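Local coordinates for protein coronin (Toxoplasma gondii, PDB 4OZU) that probably binds actin filaments, as other coronins do, this chain being its WD40 beta-propeller domain, at residues Gln83-Ala96 with Val133-Leu146. Numbering follows the deposited sequence. Where two conformers were deposited one is given.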
ATOM      1  N   GLN A  83      -8.734 -10.365  -3.322  1.00 25.63           N
ATOM      2  CA  GLN A  83      -7.405 -10.568  -2.740  1.00 30.88           C
ATOM      3  C   GLN A  83      -6.635  -9.275  -2.511  1.00 26.29           C
ATOM      4  O   GLN A  83      -5.775  -9.211  -1.632  1.00 24.53           O
ATOM      5  CB  GLN A  83      -6.578 -11.487  -3.632  1.00 26.41           C
ATOM      6  CG  GLN A  83      -7.129 -12.901  -3.695  1.00 26.54           C
ATOM      7  CD  GLN A  83      -7.132 -13.588  -2.342  1.00 37.81           C
ATOM      8  OE1 GLN A  83      -8.176 -14.033  -1.860  1.00 46.76           O
ATOM      9  NE2 GLN A  83      -5.961 -13.680  -1.722  1.00 37.06           N
ATOM     10  N   ASP A  84      -6.921  -8.257  -3.313  1.00 22.50           N
ATOM     11  CA  ASP A  84      -6.250  -6.974  -3.172  1.00 19.97           C
ATOM     12  C   ASP A  84      -7.094  -5.879  -3.804  1.00 27.89           C
ATOM     13  O   ASP A  84      -7.848  -6.115  -4.746  1.00 23.74           O
ATOM     14  CB  ASP A  84      -4.853  -7.000  -3.815  1.00 21.55           C
ATOM     15  CG  ASP A  84      -3.981  -5.817  -3.389  1.00 27.87           C
ATOM     16  OD1 ASP A  84      -4.242  -5.237  -2.311  1.00 29.38           O
ATOM     17  OD2 ASP A  84      -3.021  -5.471  -4.127  1.00 24.41           O
ATOM     18  N   THR A  85      -6.953  -4.675  -3.273  1.00 20.48           N
ATOM     19  CA  THR A  85      -7.691  -3.518  -3.755  1.00 23.05           C
ATOM     20  C   THR A  85      -6.752  -2.324  -3.682  1.00 19.23           C
ATOM     21  O   THR A  85      -6.024  -2.183  -2.710  1.00 23.15           O
ATOM     22  CB  THR A  85      -8.953  -3.217  -2.907  1.00 23.47           C
ATOM     23  OG1 THR A  85      -9.807  -4.369  -2.858  1.00 27.17           O
ATOM     24  CG2 THR A  85      -9.720  -2.052  -3.497  1.00 24.57           C
ATOM     25  N   ASN A  86      -6.771  -1.469  -4.698  1.00 21.49           N
ATOM     26  CA  ASN A  86      -5.997  -0.229  -4.657  1.00 21.39           C
ATOM     27  C   ASN A  86      -6.646   0.861  -5.495  1.00 22.18           C
ATOM     28  O   ASN A  86      -6.989   0.648  -6.656  1.00 21.08           O
ATOM     29  CB  ASN A  86      -4.558  -0.459  -5.129  1.00 23.39           C
ATOM     30  CG  ASN A  86      -3.612  -0.800  -3.986  1.00 25.65           C
ATOM     31  OD1 ASN A  86      -3.509  -0.060  -3.003  1.00 23.78           O
ATOM     32  ND2 ASN A  86      -2.930  -1.931  -4.103  1.00 23.79           N
ATOM     33  N   PHE A  87      -6.823   2.029  -4.890  1.00 20.51           N
ATOM     34  CA  PHE A  87      -7.262   3.205  -5.626  1.00 20.24           C
ATOM     35  C   PHE A  87      -6.159   3.729  -6.537  1.00 20.04           C
ATOM     36  O   PHE A  87      -4.968   3.578  -6.243  1.00 21.49           O
ATOM     37  CB  PHE A  87      -7.689   4.307  -4.665  1.00 19.48           C
ATOM     38  CG  PHE A  87      -8.995   4.034  -3.981  1.00 19.62           C
ATOM     39  CD1 PHE A  87     -10.186   4.384  -4.585  1.00 20.90           C
ATOM     40  CD2 PHE A  87      -9.032   3.414  -2.743  1.00 18.92           C
ATOM     41  CE1 PHE A  87     -11.392   4.133  -3.965  1.00 21.26           C
ATOM     42  CE2 PHE A  87     -10.242   3.160  -2.116  1.00 21.43           C
ATOM     43  CZ  PHE A  87     -11.420   3.522  -2.732  1.00 24.74           C
ATOM     44  N   SER A  88      -6.559   4.346  -7.642  1.00 22.43           N
ATOM     45  CA  SER A  88      -5.612   5.038  -8.505  1.00 22.20           C
ATOM     46  C   SER A  88      -4.908   6.147  -7.737  1.00 23.16           C
ATOM     47  O   SER A  88      -5.514   6.794  -6.886  1.00 18.81           O
ATOM     48  CB  SER A  88      -6.315   5.641  -9.713  1.00 21.12           C
ATOM     49  OG  SER A  88      -5.466   6.562 -10.373  1.00 20.28           O
ATOM     50  N   PRO A  89      -3.629   6.384  -8.040  1.00 21.69           N
ATOM     51  CA  PRO A  89      -2.950   7.513  -7.396  1.00 18.76           C
ATOM     52  C   PRO A  89      -3.436   8.875  -7.874  1.00 17.94           C
ATOM     53  O   PRO A  89      -3.113   9.890  -7.246  1.00 19.11           O
ATOM     54  CB  PRO A  89      -1.476   7.320  -7.798  1.00 19.33           C
ATOM     55  CG  PRO A  89      -1.373   5.951  -8.342  1.00 23.23           C
ATOM     56  CD  PRO A  89      -2.717   5.606  -8.890  1.00 22.67           C
ATOM     57  N   PHE A  90      -4.175   8.902  -8.981  1.00 20.17           N
ATOM     58  CA  PHE A  90      -4.490  10.160  -9.653  1.00 22.19           C
ATOM     59  C   PHE A  90      -5.977  10.469  -9.765  1.00 25.22           C
ATOM     60  O   PHE A  90      -6.384  11.614  -9.625  1.00 24.41           O
ATOM     61  CB  PHE A  90      -3.879  10.141 -11.045  1.00 19.24           C
ATOM     62  CG  PHE A  90      -2.463   9.658 -11.059  1.00 19.88           C
ATOM     63  CD1 PHE A  90      -1.467  10.378 -10.416  1.00 20.84           C
ATOM     64  CD2 PHE A  90      -2.125   8.483 -11.705  1.00 20.26           C
ATOM     65  CE1 PHE A  90      -0.170   9.929 -10.420  1.00 18.09           C
ATOM     66  CE2 PHE A  90      -0.819   8.038 -11.717  1.00 22.76           C
ATOM     67  CZ  PHE A  90       0.153   8.757 -11.073  1.00 16.93           C
ATOM     68  N   TYR A  91      -6.772   9.439 -10.024  1.00 21.13           N
ATOM     69  CA  TYR A  91      -8.175   9.607 -10.370  1.00 21.43           C
ATOM     70  C   TYR A  91      -9.054   9.094  -9.245  1.00 21.28           C
ATOM     71  O   TYR A  91      -9.056   7.902  -8.930  1.00 21.93           O
ATOM     72  CB  TYR A  91      -8.459   8.889 -11.686  1.00 24.62           C
ATOM     73  CG  TYR A  91      -7.424   9.249 -12.728  1.00 30.16           C
ATOM     74  CD1 TYR A  91      -7.163  10.577 -13.038  1.00 27.33           C
ATOM     75  CD2 TYR A  91      -6.669   8.275 -13.361  1.00 27.83           C
ATOM     76  CE1 TYR A  91      -6.205  10.916 -13.970  1.00 32.96           C
ATOM     77  CE2 TYR A  91      -5.705   8.607 -14.295  1.00 28.39           C
ATOM     78  CZ  TYR A  91      -5.477   9.926 -14.596  1.00 32.47           C
ATOM     79  OH  TYR A  91      -4.516  10.260 -15.524  1.00 26.16           O
ATOM     80  N   ARG A  92      -9.779  10.027  -8.636  1.00 25.57           N
ATOM     81  CA  ARG A  92     -10.512   9.777  -7.406  1.00 28.56           C
ATOM     82  C   ARG A  92     -11.565   8.682  -7.520  1.00 28.57           C
ATOM     83  O   ARG A  92     -11.914   8.047  -6.522  1.00 24.41           O
ATOM     84  CB  ARG A  92     -11.190  11.062  -6.946  1.00 36.00           C
ATOM     85  CG  ARG A  92     -11.835  10.924  -5.594  1.00 57.74           C
ATOM     86  CD  ARG A  92     -11.450  12.053  -4.681  1.00 75.24           C
ATOM     87  NE  ARG A  92     -12.362  13.186  -4.820  1.00 75.80           N
ATOM     88  CZ  ARG A  92     -12.003  14.412  -5.195  1.00101.24           C
ATOM     89  NH1 ARG A  92     -10.739  14.706  -5.477  1.00 95.58           N
ATOM     90  NH2 ARG A  92     -12.923  15.361  -5.282  1.00 64.18           N
ATOM     91  N   ASP A  93     -12.071   8.478  -8.732  1.00 28.65           N
ATOM     92  CA  ASP A  93     -13.182   7.558  -8.959  1.00 25.82           C
ATOM     93  C   ASP A  93     -12.729   6.199  -9.482  1.00 24.46           C
ATOM     94  O   ASP A  93     -13.561   5.329  -9.744  1.00 26.71           O
ATOM     95  CB  ASP A  93     -14.186   8.178  -9.939  1.00 30.79           C
ATOM     96  CG  ASP A  93     -13.541   8.655 -11.230  1.00 38.53           C
ATOM     97  OD1 ASP A  93     -12.297   8.798 -11.280  1.00 36.46           O
ATOM     98  OD2 ASP A  93     -14.289   8.910 -12.200  1.00 35.30           O
ATOM     99  N   ILE A  94     -11.420   6.015  -9.623  1.00 21.29           N
ATOM    100  CA  ILE A  94     -10.870   4.807 -10.232  1.00 21.95           C
ATOM    101  C   ILE A  94     -10.157   3.924  -9.217  1.00 23.19           C
ATOM    102  O   ILE A  94      -9.338   4.386  -8.426  1.00 22.73           O
ATOM    103  CB  ILE A  94      -9.883   5.162 -11.366  1.00 25.68           C
ATOM    104  CG1 ILE A  94     -10.601   5.936 -12.477  1.00 28.79           C
ATOM    105  CG2 ILE A  94      -9.216   3.909 -11.932  1.00 24.26           C
ATOM    106  CD1 ILE A  94     -11.711   5.164 -13.174  1.00 42.98           C
ATOM    107  N   LEU A  95     -10.467   2.637  -9.249  1.00 22.04           N
ATOM    108  CA  LEU A  95      -9.750   1.688  -8.422  1.00 18.26           C
ATOM    109  C   LEU A  95      -9.654   0.352  -9.128  1.00 23.57           C
ATOM    110  O   LEU A  95     -10.353   0.103 -10.118  1.00 25.44           O
ATOM    111  CB  LEU A  95     -10.433   1.523  -7.061  1.00 24.18           C
ATOM    112  CG  LEU A  95     -11.844   0.928  -7.057  1.00 19.97           C
ATOM    113  CD1 LEU A  95     -12.116   0.274  -5.720  1.00 25.95           C
ATOM    114  CD2 LEU A  95     -12.908   1.993  -7.333  1.00 23.00           C
ATOM    115  N   ALA A  96      -8.780  -0.497  -8.603  1.00 20.96           N
ATOM    116  CA  ALA A  96      -8.583  -1.833  -9.139  1.00 20.65           C
ATOM    117  C   ALA A  96      -8.719  -2.896  -8.057  1.00 19.61           C
ATOM    118  O   ALA A  96      -8.286  -2.707  -6.927  1.00 21.55           O
ATOM    119  CB  ALA A  96      -7.222  -1.935  -9.791  1.00 22.02           C
ATOM    120  N   VAL A 133      -5.075 -13.992  -8.533  1.00 32.76           N
ATOM    121  CA  VAL A 133      -4.235 -12.807  -8.546  1.00 22.54           C
ATOM    122  C   VAL A 133      -4.220 -12.215  -7.148  1.00 28.76           C
ATOM    123  O   VAL A 133      -5.271 -12.052  -6.521  1.00 26.39           O
ATOM    124  CB  VAL A 133      -4.726 -11.787  -9.574  1.00 23.23           C
ATOM    125  CG1 VAL A 133      -3.905 -10.513  -9.498  1.00 28.25           C
ATOM    126  CG2 VAL A 133      -4.633 -12.390 -10.974  1.00 29.57           C
ATOM    127  N   LEU A 134      -3.021 -11.901  -6.667  1.00 24.38           N
ATOM    128  CA  LEU A 134      -2.816 -11.571  -5.264  1.00 24.94           C
ATOM    129  C   LEU A 134      -2.489 -10.105  -5.025  1.00 27.11           C
ATOM    130  O   LEU A 134      -2.502  -9.647  -3.885  1.00 26.06           O
ATOM    131  CB  LEU A 134      -1.689 -12.424  -4.689  1.00 24.56           C
ATOM    132  CG  LEU A 134      -1.861 -13.941  -4.781  1.00 28.18           C
ATOM    133  CD1 LEU A 134      -0.627 -14.631  -4.233  1.00 33.21           C
ATOM    134  CD2 LEU A 134      -3.110 -14.398  -4.037  1.00 36.09           C
ATOM    135  N   SER A 135      -2.174  -9.378  -6.088  1.00 24.28           N
ATOM    136  CA  SER A 135      -1.890  -7.963  -5.956  1.00 23.43           C
ATOM    137  C   SER A 135      -2.272  -7.208  -7.214  1.00 22.75           C
ATOM    138  O   SER A 135      -2.297  -7.765  -8.303  1.00 24.07           O
ATOM    139  CB  SER A 135      -0.411  -7.740  -5.637  1.00 30.59           C
ATOM    140  OG  SER A 135       0.414  -8.215  -6.681  1.00 38.24           O
ATOM    141  N   ALA A 136      -2.587  -5.931  -7.037  1.00 20.11           N
ATOM    142  CA  ALA A 136      -2.857  -5.032  -8.142  1.00 19.55           C
ATOM    143  C   ALA A 136      -2.376  -3.656  -7.705  1.00 19.65           C
ATOM    144  O   ALA A 136      -3.017  -3.007  -6.880  1.00 23.92           O
ATOM    145  CB  ALA A 136      -4.326  -5.014  -8.492  1.00 23.88           C
ATOM    146  N   GLU A 137      -1.241  -3.236  -8.251  1.00 20.54           N
ATOM    147  CA  GLU A 137      -0.582  -2.004  -7.826  1.00 21.75           C
ATOM    148  C   GLU A 137      -0.384  -1.025  -8.979  1.00 17.52           C
ATOM    149  O   GLU A 137       0.186  -1.362 -10.024  1.00 18.96           O
ATOM    150  CB  GLU A 137       0.773  -2.325  -7.193  1.00 23.31           C
ATOM    151  CG  GLU A 137       0.684  -3.043  -5.850  1.00 24.96           C
ATOM    152  CD  GLU A 137       0.461  -2.108  -4.672  1.00 37.28           C
ATOM    153  OE1 GLU A 137       0.630  -0.880  -4.827  1.00 31.51           O
ATOM    154  OE2 GLU A 137       0.120  -2.611  -3.581  1.00 31.68           O
ATOM    155  N   TRP A 138      -0.844   0.199  -8.759  1.00 20.29           N
ATOM    156  CA  TRP A 138      -0.722   1.258  -9.744  1.00 19.77           C
ATOM    157  C   TRP A 138       0.654   1.895  -9.716  1.00 22.55           C
ATOM    158  O   TRP A 138       1.200   2.168  -8.644  1.00 20.40           O
ATOM    159  CB  TRP A 138      -1.752   2.354  -9.484  1.00 19.46           C
ATOM    160  CG  TRP A 138      -3.177   1.947  -9.572  1.00 19.52           C
ATOM    161  CD1 TRP A 138      -4.001   1.601  -8.539  1.00 23.19           C
ATOM    162  CD2 TRP A 138      -3.975   1.901 -10.755  1.00 18.06           C
ATOM    163  NE1 TRP A 138      -5.264   1.327  -9.012  1.00 21.56           N
ATOM    164  CE2 TRP A 138      -5.273   1.502 -10.369  1.00 22.50           C
ATOM    165  CE3 TRP A 138      -3.719   2.153 -12.107  1.00 22.59           C
ATOM    166  CZ2 TRP A 138      -6.307   1.354 -11.284  1.00 23.43           C
ATOM    167  CZ3 TRP A 138      -4.750   1.992 -13.017  1.00 21.60           C
ATOM    168  CH2 TRP A 138      -6.027   1.599 -12.601  1.00 22.93           C
ATOM    169  N   ASN A 139       1.184   2.173 -10.899  1.00 18.34           N
ATOM    170  CA  ASN A 139       2.395   2.958 -11.025  1.00 17.49           C
ATOM    171  C   ASN A 139       2.170   4.342 -10.417  1.00 22.16           C
ATOM    172  O   ASN A 139       1.179   4.995 -10.731  1.00 19.36           O
ATOM    173  CB  ASN A 139       2.796   3.068 -12.494  1.00 16.91           C
ATOM    174  CG  ASN A 139       4.177   3.651 -12.673  1.00 19.87           C
ATOM    175  OD1 ASN A 139       4.439   4.796 -12.291  1.00 19.88           O
ATOM    176  ND2 ASN A 139       5.074   2.863 -13.251  1.00 20.87           N
ATOM    177  N   PRO A 140       3.082   4.791  -9.542  1.00 20.33           N
ATOM    178  CA  PRO A 140       2.878   6.072  -8.850  1.00 16.37           C
ATOM    179  C   PRO A 140       3.186   7.294  -9.705  1.00 17.41           C
ATOM    180  O   PRO A 140       2.883   8.400  -9.272  1.00 19.18           O
ATOM    181  CB  PRO A 140       3.854   5.988  -7.675  1.00 21.56           C
ATOM    182  CG  PRO A 140       4.954   5.127  -8.180  1.00 22.21           C
ATOM    183  CD  PRO A 140       4.293   4.099  -9.058  1.00 20.00           C
ATOM    184  N   ALA A 141       3.765   7.105 -10.889  1.00 17.18           N
ATOM    185  CA  ALA A 141       4.152   8.235 -11.734  1.00 18.74           C
ATOM    186  C   ALA A 141       3.435   8.251 -13.076  1.00 21.67           C
ATOM    187  O   ALA A 141       3.325   9.303 -13.706  1.00 22.17           O
ATOM    188  CB  ALA A 141       5.645   8.223 -11.955  1.00 24.74           C
ATOM    189  N   VAL A 142       2.956   7.092 -13.508  1.00 20.51           N
ATOM    190  CA  VAL A 142       2.441   6.935 -14.861  1.00 23.11           C
ATOM    191  C   VAL A 142       0.990   6.524 -14.852  1.00 23.18           C
ATOM    192  O   VAL A 142       0.614   5.522 -14.247  1.00 21.48           O
ATOM    193  CB  VAL A 142       3.241   5.884 -15.649  1.00 23.10           C
ATOM    194  CG1 VAL A 142       2.812   5.866 -17.125  1.00 21.57           C
ATOM    195  CG2 VAL A 142       4.727   6.146 -15.518  1.00 24.44           C
ATOM    196  N   SER A 143       0.176   7.314 -15.534  0.69 24.51           N
ATOM    197  CA  SER A 143      -1.224   7.002 -15.728  0.69 26.71           C
ATOM    198  C   SER A 143      -1.382   5.693 -16.493  0.69 22.18           C
ATOM    199  O   SER A 143      -0.644   5.429 -17.443  0.69 25.36           O
ATOM    200  CB  SER A 143      -1.915   8.142 -16.482  0.69 32.17           C
ATOM    201  OG  SER A 143      -1.028   8.742 -17.421  0.69 27.43           O
ATOM    202  N   GLY A 144      -2.332   4.874 -16.061  1.00 23.95           N
ATOM    203  CA  GLY A 144      -2.745   3.724 -16.837  1.00 23.95           C
ATOM    204  C   GLY A 144      -1.880   2.492 -16.721  1.00 22.08           C
ATOM    205  O   GLY A 144      -2.185   1.480 -17.350  1.00 23.85           O
ATOM    206  N   ILE A 145      -0.806   2.564 -15.940  1.00 21.54           N
ATOM    207  CA  ILE A 145       0.102   1.427 -15.793  1.00 20.06           C
ATOM    208  C   ILE A 145      -0.124   0.731 -14.452  1.00 23.22           C
ATOM    209  O   ILE A 145      -0.098   1.361 -13.400  1.00 20.48           O
ATOM    210  CB  ILE A 145       1.585   1.859 -15.907  1.00 19.41           C
ATOM    211  CG1 ILE A 145       1.849   2.530 -17.260  1.00 21.73           C
ATOM    212  CG2 ILE A 145       2.516   0.671 -15.702  1.00 18.60           C
ATOM    213  CD1 ILE A 145       1.531   1.666 -18.475  1.00 20.97           C
ATOM    214  N   LEU A 146      -0.330  -0.578 -14.506  1.00 18.89           N
ATOM    215  CA  LEU A 146      -0.604  -1.375 -13.323  1.00 18.46           C
ATOM    216  C   LEU A 146       0.179  -2.678 -13.358  1.00 22.79           C
ATOM    217  O   LEU A 146       0.386  -3.250 -14.432  1.00 22.60           O
ATOM    218  CB  LEU A 146      -2.116  -1.648 -13.233  1.00 23.55           C
ATOM    219  CG  LEU A 146      -2.627  -2.600 -12.153  1.00 29.96           C
ATOM    220  CD1 LEU A 146      -3.940  -2.080 -11.581  1.00 39.39           C
ATOM    221  CD2 LEU A 146      -2.819  -3.996 -12.712  1.00 33.67           C
TER
HETATM  222  O   HOH W   1      -3.554 -11.021  -1.788  1.00 39.53           O
HETATM  223  O   HOH W   2      -0.543  -5.166  -3.357  0.99 29.34           O
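Trp138 lies edge-on to the backbone of Asn86, its NE1 donating to Asn86 O at 3.0 Å. That oxygen sits almost exactly in the indole plane, although the donor stands above the carbonyl plane; Ala96 N reaches the same oxygen from the opposite face, so two bonds grip it. The indole is clamped between Ser88 CA, a CH-pi contact 3.8 Å from the centroid of the five-membered ring, and Leu146 CD1 over the other face. Pro89 CD packs against Trp138 CB, the two side chains crossing at about a right angle, while Ile94 CG2 and Ala96 CB meet CZ2.

Toward the other end, side chains bridge the two edge strands. Asp84 accepts from Ala136 N on the anti side of OD2 at 3.0 Å, a reach it gains by turning CG away from its own N (chi1 -165°). Asn86 ND2 answers by donating to Ala136 O, also 3.0 Å away, with a weak second bond to Glu137 OE2. A water donates to both Asp84 OD2 and Glu137 OE2, probably easing their like charges, and Lys179 forms a salt bridge with the latter.

Around the turns, Phe90 CZ abuts Pro140 O (3.3 Å); Ser88 OG accepts hydrogen bonds from Phe90 N (an ST turn) and Tyr91 N (an ST motif).

Segments 83-87 and 133-138 run nearly parallel (9°), strands 82-87 and 133-138 being the innermost of successive propeller blades; strand 175-180 of the next blade packs beyond, where Trp180 NE1 bonds Glu137 O.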